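D-isomer specific 2-hydroxyacid dehydrogenase family protein (Aeromonas salmonicida subsp. salmonicida, PDB 3HG7) is assigned to the D-isomer specific 2-hydroxyacid dehydrogenases and probably works as an NAD-binding oxidoreductase. Local coordinates at residues E105-H110 and Q153-T158; G109-L114 and Q136-R141; D79-A84 and R88-T93. The protein carries 1 engineered substitution. One frame throughout, in Å; residues are numbered along the deposited sequence.

Contact 1 of 3, residues E105-H110 and Q153-T158; sequences EYVFGH and QHIAHT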
# COMPACT_ATOMS: atom_id res chain seq x y z
N GLU A 105 7.27 7.07 6.83
CA GLU A 105 7.84 8.23 6.14
C GLU A 105 6.80 9.01 5.34
O GLU A 105 6.77 10.23 5.37
CB GLU A 105 8.98 7.78 5.22
CG GLU A 105 10.19 7.18 5.95
CD GLU A 105 11.20 6.58 4.98
OE1 GLU A 105 10.98 6.68 3.74
OE2 GLU A 105 12.22 6.02 5.43
N TYR A 106 5.94 8.28 4.63
CA TYR A 106 4.91 8.90 3.80
C TYR A 106 3.89 9.59 4.68
O TYR A 106 3.52 10.76 4.46
CB TYR A 106 4.20 7.81 2.97
CG TYR A 106 3.01 8.32 2.19
CD1 TYR A 106 3.17 8.80 0.89
CD2 TYR A 106 1.73 8.27 2.75
CE1 TYR A 106 2.09 9.25 0.17
CE2 TYR A 106 0.63 8.72 2.06
CZ TYR A 106 0.82 9.21 0.77
OH TYR A 106 -0.23 9.66 0.05
N VAL A 107 3.43 8.87 5.70
CA VAL A 107 2.34 9.37 6.52
C VAL A 107 2.85 10.59 7.29
O VAL A 107 2.20 11.62 7.27
CB VAL A 107 1.81 8.28 7.49
CG1 VAL A 107 0.94 8.91 8.61
CG2 VAL A 107 0.99 7.21 6.70
N PHE A 108 4.02 10.47 7.93
CA PHE A 108 4.51 11.59 8.76
C PHE A 108 5.09 12.75 7.93
O PHE A 108 5.03 13.88 8.34
CB PHE A 108 5.43 11.10 9.87
CG PHE A 108 4.69 10.50 11.02
CD1 PHE A 108 4.48 11.24 12.18
CD2 PHE A 108 4.17 9.23 10.94
CE1 PHE A 108 3.75 10.70 13.25
CE2 PHE A 108 3.46 8.66 11.99
CZ PHE A 108 3.25 9.41 13.16
N GLY A 109 5.65 12.48 6.74
CA GLY A 109 6.04 13.55 5.84
C GLY A 109 4.81 14.38 5.46
O GLY A 109 4.82 15.62 5.54
N HIS A 110 3.74 13.70 5.08
CA HIS A 110 2.52 14.39 4.67
C HIS A 110 1.88 15.08 5.88
O HIS A 110 1.37 16.20 5.78
CB HIS A 110 1.53 13.45 4.02
CG HIS A 110 1.79 13.26 2.55
ND1 HIS A 110 1.36 14.16 1.61
CD2 HIS A 110 2.44 12.29 1.88
CE1 HIS A 110 1.73 13.75 0.41
NE2 HIS A 110 2.41 12.63 0.54
N GLN A 153 1.57 -1.25 12.74
CA GLN A 153 2.52 -1.22 13.85
C GLN A 153 3.66 -0.22 13.63
O GLN A 153 4.00 0.53 14.54
CB GLN A 153 3.10 -2.60 14.14
CG GLN A 153 2.15 -3.54 14.85
CD GLN A 153 2.61 -4.97 14.74
OE1 GLN A 153 3.72 -5.31 15.18
NE2 GLN A 153 1.79 -5.82 14.12
N HIS A 154 4.24 -0.17 12.44
CA HIS A 154 5.35 0.77 12.27
C HIS A 154 4.89 2.23 12.40
O HIS A 154 5.54 3.05 13.09
CB HIS A 154 6.15 0.54 10.98
CG HIS A 154 7.54 1.07 11.05
ND1 HIS A 154 7.83 2.41 10.89
CD2 HIS A 154 8.73 0.46 11.28
CE1 HIS A 154 9.14 2.60 11.01
NE2 HIS A 154 9.70 1.43 11.25
N ILE A 155 3.74 2.54 11.80
CA ILE A 155 3.17 3.89 11.87
C ILE A 155 2.84 4.20 13.31
O ILE A 155 2.91 5.37 13.76
CB ILE A 155 1.89 4.02 11.01
CG1 ILE A 155 2.20 3.77 9.51
CG2 ILE A 155 1.26 5.40 11.13
CD1 ILE A 155 0.98 3.43 8.73
N ALA A 156 2.47 3.16 14.05
CA ALA A 156 2.20 3.29 15.49
C ALA A 156 3.44 3.70 16.28
O ALA A 156 3.40 4.68 17.07
CB ALA A 156 1.60 2.00 16.03
N HIS A 157 4.55 2.98 16.09
CA HIS A 157 5.79 3.34 16.79
C HIS A 157 6.24 4.76 16.47
O HIS A 157 6.75 5.47 17.34
CB HIS A 157 6.91 2.35 16.47
CG HIS A 157 6.77 1.04 17.19
ND1 HIS A 157 6.13 -0.05 16.64
CD2 HIS A 157 7.13 0.66 18.44
CE1 HIS A 157 6.14 -1.05 17.50
NE2 HIS A 157 6.74 -0.65 18.60
N THR A 158 6.07 5.17 15.20
CA THR A 158 6.40 6.54 14.81
C THR A 158 5.51 7.57 15.50
O THR A 158 6.01 8.58 15.97
CB THR A 158 6.40 6.73 13.28
OG1 THR A 158 7.09 5.62 12.69
CG2 THR A 158 7.11 8.05 12.90
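Thr158 OG1 and His154 ND1 both hydrogen-bond to Ser104 OG, the hydroxyl one residue ahead of 105-110, while the rest of the Thr158 side chain leans on Phe108. This polar tie joins helix 100-115 to helix 150-161 in the Rossmann-type domain of the protein. Gly147 and Gly149 lie between strand 142-146 and helix 150-161, and Gly152 is in the first turn of the helix. This is consistent with a GxGxxG dinucleotide-binding motif. The axes of the two short helix segments make an angle of 41°.

The side chains of Phe108 and Thr158 run alongside each other, pointing opposite ways. The methyl Thr158 CG2 sits over the centre of one face of the Phe108 ring, 3.8 Å from the centroid and only 13° off the ring normal. This is a CH-pi contact. In Thr158 OG1 lies beside the backbone N (chi1 -45°) and CG2 opposite that N. This places the methyl over the ring and turns the hydroxyl to Ser104. Thr158 CB also meets the rim of the ring, 3.7 Å from Phe108 CE2. The same Phe108 CE2 reaches Ile155 CG2 at 4.0 Å. Phe162 also meets the Phe108 ring.

The Val107-Ile155 pair is purely aliphatic. Val107 CG2 faces Ile155 CD1 at 4.3 Å. Val107 also rests on Phe227, and Ile155 on Leu143 and Ile145, so both helices pack down onto the parallel sheet.

Within helix 150-161, Gln153 O accepts two bonds from one residue. His157 N binds it in the normal helical way. His157 ND1 adds a second bond to Gln153 O of 3.0 Å, coming from well above the carbonyl plane.

Contact 2 of 3, residues G109-L114 and Q136-R141; sequences GHLLSL and QGLKGR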
# COMPACT_ATOMS: atom_id res chain seq x y z
N GLY A 109 5.65 12.48 6.74
CA GLY A 109 6.04 13.55 5.84
C GLY A 109 4.81 14.38 5.46
O GLY A 109 4.82 15.62 5.54
N HIS A 110 3.74 13.70 5.08
CA HIS A 110 2.52 14.39 4.67
C HIS A 110 1.88 15.08 5.88
O HIS A 110 1.37 16.20 5.78
CB HIS A 110 1.53 13.45 4.02
CG HIS A 110 1.79 13.26 2.55
ND1 HIS A 110 1.36 14.16 1.61
CD2 HIS A 110 2.44 12.29 1.88
CE1 HIS A 110 1.73 13.75 0.41
NE2 HIS A 110 2.41 12.63 0.54
N LEU A 111 1.92 14.41 7.01
CA LEU A 111 1.31 14.94 8.20
C LEU A 111 2.04 16.20 8.65
O LEU A 111 1.41 17.22 8.95
CB LEU A 111 1.30 13.90 9.31
CG LEU A 111 0.81 14.38 10.68
CD1 LEU A 111 -0.63 14.81 10.58
CD2 LEU A 111 1.02 13.33 11.84
N LEU A 112 3.37 16.15 8.69
CA LEU A 112 4.11 17.31 9.16
C LEU A 112 4.05 18.40 8.09
O LEU A 112 4.00 19.57 8.44
CB LEU A 112 5.54 16.93 9.50
CG LEU A 112 5.59 16.00 10.72
CD1 LEU A 112 6.94 15.31 10.84
CD2 LEU A 112 5.28 16.92 11.96
N SER A 113 4.00 18.02 6.80
CA SER A 113 3.80 19.04 5.76
C SER A 113 2.56 19.89 6.04
O SER A 113 2.62 21.12 5.98
CB SER A 113 3.75 18.42 4.35
OG SER A 113 3.53 19.46 3.39
N LEU A 114 1.47 19.21 6.37
CA LEU A 114 0.20 19.84 6.70
C LEU A 114 0.25 20.65 7.99
O LEU A 114 -0.18 21.81 8.06
CB LEU A 114 -0.87 18.76 6.86
CG LEU A 114 -1.32 18.12 5.54
CD1 LEU A 114 -2.18 16.94 5.91
CD2 LEU A 114 -2.04 19.15 4.64
N GLN A 136 0.58 23.97 15.68
CA GLN A 136 0.69 23.15 16.89
C GLN A 136 1.69 22.02 16.70
O GLN A 136 1.97 21.61 15.58
CB GLN A 136 -0.68 22.55 17.29
CG GLN A 136 -1.75 23.59 17.66
CD GLN A 136 -2.67 23.14 18.79
OE1 GLN A 136 -2.66 21.97 19.20
NE2 GLN A 136 -3.47 24.07 19.31
N GLY A 137 2.19 21.48 17.81
CA GLY A 137 3.03 20.29 17.72
C GLY A 137 2.19 19.04 17.69
O GLY A 137 0.99 19.10 17.95
N LEU A 138 2.82 17.90 17.40
CA LEU A 138 2.16 16.61 17.49
C LEU A 138 1.99 16.08 18.91
O LEU A 138 1.17 15.18 19.14
CB LEU A 138 2.93 15.58 16.66
CG LEU A 138 2.85 15.84 15.15
CD1 LEU A 138 3.53 14.69 14.43
CD2 LEU A 138 1.39 15.95 14.73
N LYS A 139 2.72 16.64 19.87
CA LYS A 139 2.68 16.12 21.25
C LYS A 139 1.24 16.02 21.76
O LYS A 139 0.49 16.99 21.77
CB LYS A 139 3.47 17.02 22.22
CG LYS A 139 4.67 17.69 21.59
CD LYS A 139 4.90 19.10 22.12
CE LYS A 139 6.22 19.22 22.86
NZ LYS A 139 7.21 19.93 22.00
N GLY A 140 0.87 14.83 22.17
CA GLY A 140 -0.42 14.62 22.83
C GLY A 140 -1.63 14.49 21.93
O GLY A 140 -2.74 14.29 22.41
N ARG A 141 -1.43 14.60 20.62
CA ARG A 141 -2.51 14.41 19.67
C ARG A 141 -2.76 12.91 19.49
O ARG A 141 -1.88 12.11 19.79
CB ARG A 141 -2.11 15.01 18.33
CG ARG A 141 -1.46 16.35 18.44
CD ARG A 141 -2.46 17.42 18.30
NE ARG A 141 -3.18 17.35 17.02
CZ ARG A 141 -3.84 18.38 16.52
NH1 ARG A 141 -4.50 18.26 15.38
NH2 ARG A 141 -3.84 19.55 17.16
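This is a small, wholly apolar contact between three leucines. Leu111 and Leu112 on helix 100-115 meet Leu138 in the loop that leads into strand 142-146. That strand is an inner one of the seven-stranded parallel sheet of the Rossmann-type domain, third from the 181-183 edge. The loop turns in beside the helix just before the chain enters the sheet. The two segments bury 125 Å² between them, and Leu138 gives about half of it.

Leu138 CD1 is the shared atom. It lies 3.9 Å from Leu111 CD2 and 3.8 Å from Leu112 CD2, so one methyl touches two consecutive residues of the helix. Leu111 and Leu138 reach toward each other tip to tip. Leu111 CD2 touches both methyls of Leu138, the second being CD2, also at 3.9 Å. Leu112 comes in at a slant instead, and its CD2 also nears Leu138 CG at 4.2 Å. The first torsions of the two helix leucines differ. Leu111 carries CG anti to its own N (174°), and Leu112 carries it beside the N (-67°). Together with their different second torsions this brings both CD2 methyls to Leu138.

The loop is shaped by a type II beta turn from Leu138 to Arg141. Arg141 N bonds back to Leu138 O at 3.0 Å. Gly140 takes the positive phi of this turn. Outside the two segments, Leu138 also touches Phe162, and Leu111 rests on Ile225 and Phe227 of the sheet.

No hydrogen bond crosses between the helix segment and the loop segment. Methyl-to-methyl packing has no directional bond to set it. The fit here thus depends on leucine shape and on burial from water, while the loop's shape is supported by the turn's backbone bond and by backbone bonds to Gly163 and Lys165.

Contact 3 of 3, residues D79-A84 and R88-T93; sequences DVLLDA and RDYQLT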
# COMPACT_ATOMS: atom_id res chain seq x y z
N ASP A 79 -4.84 -8.41 -6.87
CA ASP A 79 -6.25 -8.62 -7.20
C ASP A 79 -6.55 -8.93 -8.64
O ASP A 79 -7.48 -9.68 -8.93
CB ASP A 79 -7.12 -7.48 -6.69
CG ASP A 79 -7.32 -7.55 -5.22
OD1 ASP A 79 -6.41 -7.11 -4.48
OD2 ASP A 79 -8.37 -8.06 -4.79
N VAL A 80 -5.77 -8.39 -9.56
CA VAL A 80 -6.03 -8.65 -10.97
C VAL A 80 -5.83 -10.13 -11.33
O VAL A 80 -6.32 -10.60 -12.35
CB VAL A 80 -5.22 -7.72 -11.90
CG1 VAL A 80 -5.56 -6.23 -11.62
CG2 VAL A 80 -3.70 -8.00 -11.77
N LEU A 81 -5.11 -10.86 -10.47
CA LEU A 81 -4.83 -12.29 -10.69
C LEU A 81 -5.86 -13.23 -10.04
O LEU A 81 -5.80 -14.45 -10.23
CB LEU A 81 -3.41 -12.63 -10.23
CG LEU A 81 -2.27 -11.75 -10.75
CD1 LEU A 81 -0.98 -12.11 -10.03
CD2 LEU A 81 -2.10 -11.93 -12.27
N LEU A 82 -6.81 -12.65 -9.30
CA LEU A 82 -7.87 -13.43 -8.67
C LEU A 82 -9.11 -13.50 -9.56
O LEU A 82 -10.11 -14.14 -9.21
CB LEU A 82 -8.23 -12.85 -7.29
CG LEU A 82 -7.10 -12.48 -6.34
CD1 LEU A 82 -7.66 -11.82 -5.10
CD2 LEU A 82 -6.20 -13.66 -5.98
N ASP A 83 -9.02 -12.82 -10.70
CA ASP A 83 -10.04 -12.87 -11.73
C ASP A 83 -10.39 -14.33 -12.02
O ASP A 83 -9.50 -15.16 -12.23
CB ASP A 83 -9.51 -12.15 -12.98
CG ASP A 83 -10.55 -11.97 -14.07
OD1 ASP A 83 -11.56 -12.71 -14.12
OD2 ASP A 83 -10.34 -11.07 -14.92
N ALA A 84 -11.69 -14.63 -12.02
CA ALA A 84 -12.20 -15.98 -12.26
C ALA A 84 -11.80 -16.54 -13.62
O ALA A 84 -11.78 -17.75 -13.82
CB ALA A 84 -13.72 -16.00 -12.10
N ARG A 88 -5.41 -21.02 -12.02
CA ARG A 88 -5.05 -21.11 -10.62
C ARG A 88 -4.16 -22.31 -10.32
O ARG A 88 -4.03 -22.72 -9.17
CB ARG A 88 -6.32 -21.13 -9.76
CG ARG A 88 -6.91 -19.75 -9.61
CD ARG A 88 -8.34 -19.76 -9.17
NE ARG A 88 -8.80 -18.40 -8.90
CZ ARG A 88 -9.97 -18.09 -8.35
NH1 ARG A 88 -10.30 -16.82 -8.16
NH2 ARG A 88 -10.81 -19.05 -7.99
N ASP A 89 -3.50 -22.84 -11.35
CA ASP A 89 -2.75 -24.09 -11.23
C ASP A 89 -1.26 -23.83 -10.98
O ASP A 89 -0.40 -24.48 -11.60
CB ASP A 89 -2.94 -24.96 -12.48
CG ASP A 89 -2.57 -24.22 -13.77
OD1 ASP A 89 -2.24 -23.02 -13.70
OD2 ASP A 89 -2.62 -24.84 -14.85
N TYR A 90 -0.98 -22.87 -10.11
CA TYR A 90 0.36 -22.47 -9.71
C TYR A 90 0.31 -21.80 -8.32
O TYR A 90 -0.77 -21.43 -7.82
CB TYR A 90 1.00 -21.53 -10.76
CG TYR A 90 0.36 -20.15 -10.80
CD1 TYR A 90 -0.76 -19.91 -11.60
CD2 TYR A 90 0.84 -19.11 -10.00
CE1 TYR A 90 -1.38 -18.66 -11.61
CE2 TYR A 90 0.25 -17.85 -10.02
CZ TYR A 90 -0.87 -17.63 -10.83
OH TYR A 90 -1.47 -16.39 -10.85
N GLN A 91 1.47 -21.61 -7.71
CA GLN A 91 1.55 -20.93 -6.42
C GLN A 91 1.81 -19.46 -6.67
O GLN A 91 2.81 -19.11 -7.29
CB GLN A 91 2.69 -21.47 -5.57
CG GLN A 91 2.59 -22.96 -5.25
CD GLN A 91 3.33 -23.29 -3.99
OE1 GLN A 91 2.91 -22.93 -2.89
NE2 GLN A 91 4.48 -23.94 -4.13
N LEU A 92 0.93 -18.62 -6.17
CA LEU A 92 1.17 -17.16 -6.23
C LEU A 92 1.61 -16.65 -4.86
O LEU A 92 0.94 -16.95 -3.85
CB LEU A 92 -0.10 -16.44 -6.67
CG LEU A 92 -0.08 -14.90 -6.67
CD1 LEU A 92 0.93 -14.30 -7.70
CD2 LEU A 92 -1.50 -14.47 -6.96
N THR A 93 2.71 -15.90 -4.81
CA THR A 93 3.08 -15.16 -3.59
C THR A 93 3.17 -13.67 -3.86
O THR A 93 3.51 -13.24 -4.96
CB THR A 93 4.42 -15.62 -3.02
OG1 THR A 93 5.41 -15.50 -4.03
CG2 THR A 93 4.36 -17.10 -2.55
O HOH W 1 -3.99 -16.23 -11.65
O HOH W 2 -7.67 -16.26 -10.37
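The Arg88 guanidinium has Leu82 O at its edge, near its plane, with Asp83 O farther off and oblique to it. Arg88 NH1 donates to Leu82 O over 2.9 Å, but the bond is bent to 129° and weak. The arginine chain runs extended from CG to NE, which carries the group across to the 79-84 loop. The Tyr90 ring meets Phe312 edge-to-face, and its hydroxyl end approaches Leu81.

Two waters fill out the polar side. Arg88 NE donates to one at 2.8 Å, and this water donates on to Leu81 O and Asp83 O. Tyr90 OH donates to the other at 2.6 Å, and that water also donates to Leu81 O. Leu81 O thus accepts from two waters, each held by a side chain of 88-93.

The apolar side is a leucine pair. Leu81 CD1 meets Leu92 CD1 at 3.7 Å and Leu92 CD2 at 3.9 Å. The two side chains lie roughly perpendicular.

The contact joins the loop 79-84 to the chain that leads into strand 91-93, at the edge of the five-stranded parallel sheet. Strand 91-93 is the last strand of the sheet, paired with 70-73, and Leu92 also bonds by its backbone to Ile310. Phe71 of strand 70-73 touches Leu81, Tyr90 and Leu92, and Pro55 of helix 55-58 packs against Leu81.

In the fold
Contacts 1 and 2 share helix 100-115 and lie side by side in the Rossmann-type domain, with centres about 11 Å apart. They touch through Phe108 CE1 and Leu138 CD1 at 4.2 Å, so their apolar packing is in contact. Both are buried. Contact 1 adds to its aliphatic packing an aromatic face and, through Ser104 just before 105-110, hydroxyl bonds, whereas contact 2 is leucine alone. Contact 3 belongs to the other sheet, across the centre of the chain and about 31 Å from contact 1, centre to centre. It is partly buried and joins residues close in sequence, with waters and an arginine beside its leucine pair.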